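Local coordinates for BH2358 protein (Bacillus halodurans C-125, PDB 2RBD), which is of uncharacterised function but is a putative spore coat protein of the DUF3231 family, built as a four-helix bundle and probably related to ferritins, at residues V142-G145 / G146-K150. Sequence-based numbering, arbitrary orientation.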
loop_
_atom_site.group_PDB
_atom_site.type_symbol
_atom_site.label_atom_id
_atom_site.label_comp_id
_atom_site.label_asym_id
_atom_site.label_seq_id
_atom_site.Cartn_x
_atom_site.Cartn_y
_atom_site.Cartn_z
ATOM N N VAL A 142 9.043 -14.263 -0.341
ATOM C CA VAL A 142 8.371 -14.821 0.810
ATOM C C VAL A 142 9.347 -15.748 1.542
ATOM O O VAL A 142 9.434 -15.721 2.799
ATOM C CB VAL A 142 7.103 -15.570 0.405
ATOM C CG1 VAL A 142 6.609 -16.451 1.568
ATOM C CG2 VAL A 142 6.002 -14.607 -0.075
ATOM N N GLN A 143 10.062 -16.599 0.796
ATOM C CA GLN A 143 10.996 -17.507 1.446
ATOM C C GLN A 143 12.134 -16.773 2.139
ATOM O O GLN A 143 12.477 -17.088 3.276
ATOM C CB GLN A 143 11.524 -18.577 0.498
ATOM C CG GLN A 143 10.388 -19.500 -0.045
ATOM C CD GLN A 143 9.561 -20.167 1.037
ATOM O OE1 GLN A 143 10.131 -20.710 1.981
ATOM N NE2 GLN A 143 8.238 -20.123 0.908
ATOM N N PHE A 144 12.683 -15.756 1.489
ATOM C CA PHE A 144 13.773 -14.988 2.064
ATOM C C PHE A 144 13.307 -14.264 3.328
ATOM O O PHE A 144 13.990 -14.217 4.342
ATOM C CB PHE A 144 14.360 -13.969 1.032
ATOM C CG PHE A 144 15.576 -13.285 1.554
ATOM C CD1 PHE A 144 16.797 -13.932 1.538
ATOM C CD2 PHE A 144 15.496 -12.046 2.170
ATOM C CE1 PHE A 144 17.899 -13.350 2.118
ATOM C CE2 PHE A 144 16.595 -11.457 2.738
ATOM C CZ PHE A 144 17.809 -12.130 2.706
ATOM N N GLY A 145 12.112 -13.701 3.265
ATOM C CA GLY A 145 11.548 -13.069 4.445
ATOM C C GLY A 145 11.398 -14.019 5.609
ATOM O O GLY A 145 11.632 -13.641 6.762
ATOM N N GLY A 146 11.020 -15.260 5.325
ATOM C CA GLY A 146 10.911 -16.260 6.387
ATOM C C GLY A 146 12.262 -16.599 7.038
ATOM O O GLY A 146 12.343 -16.808 8.247
ATOM N N LYS A 147 13.311 -16.622 6.233
ATOM C CA LYS A 147 14.687 -16.772 6.728
ATOM C C LYS A 147 15.120 -15.613 7.605
ATOM O O LYS A 147 15.764 -15.827 8.630
ATOM C CB LYS A 147 15.662 -16.941 5.571
ATOM C CG LYS A 147 15.551 -18.202 4.782
ATOM C CD LYS A 147 16.458 -17.982 3.556
ATOM C CE LYS A 147 17.186 -19.179 3.126
ATOM N NZ LYS A 147 18.565 -18.797 2.745
HETATM N N MSE A 148 14.794 -14.376 7.214
HETATM C CA MSE A 148 15.057 -13.223 8.068
HETATM C C MSE A 148 14.339 -13.295 9.396
HETATM O O MSE A 148 14.914 -13.002 10.399
HETATM C CB MSE A 148 14.704 -11.916 7.315
HETATM C CG MSE A 148 15.592 -11.612 6.119
HETATM SE SE MSE A 148 17.494 -11.440 6.509
HETATM C CE MSE A 148 17.435 -10.108 7.925
ATOM N N LEU A 149 13.074 -13.698 9.400
ATOM C CA LEU A 149 12.340 -13.832 10.637
ATOM C C LEU A 149 13.007 -14.874 11.532
ATOM O O LEU A 149 13.160 -14.636 12.728
ATOM C CB LEU A 149 10.903 -14.227 10.344
ATOM C CG LEU A 149 9.954 -14.407 11.536
ATOM C CD1 LEU A 149 9.941 -13.106 12.357
ATOM C CD2 LEU A 149 8.559 -14.819 11.043
ATOM N N LYS A 150 13.402 -16.007 10.958
ATOM C CA LYS A 150 14.096 -17.069 11.729
ATOM C C LYS A 150 15.391 -16.539 12.366
ATOM O O LYS A 150 15.662 -16.769 13.555
ATOM C CB LYS A 150 14.394 -18.261 10.841
ATOM C CG LYS A 150 13.199 -19.178 10.659
ATOM C CD LYS A 150 13.433 -20.214 9.590
ATOM C CE LYS A 150 12.158 -21.017 9.307
ATOM N NZ LYS A 150 12.447 -22.029 8.247
#
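The selenium of selenomethionine M148 packs obliquely against the ring of F144, one turn earlier on helix 128-155, in a Met-aromatic contact at 4.6 Å from SE to the F144 ring centroid, 48° off the ring normal. It illustrates an i to i+4 side-chain pair on the inner face of a four-helix bundle, the fold expected of the ferritin clan. F144 CG stands anti to its own nitrogen (chi1 -174°), whereas the M148 chain bends at both chi2 and chi3, and the two side chains run alongside each other in the same direction. Both are buried, F144 against L51 and A55 of helix 46-72 and V111 of helix 100-124, M148 against S104 and S108. Replacing F144 with alanine would probably open a gap beside the selenium and weaken the packing between these three helices. Through G145 and G146 the helix stays regular, the amide of L149 bonding to G145 O at 3.0 Å. K147, just before M148 in sequence, sends NZ to OE1 of E54 on helix 46-72 in a salt bridge. In the backbone between F144 and M148, M148 N donates to F144 O at 3.0 Å, while M148 CG touches ring atom CE2 of F144 at 3.5 Å.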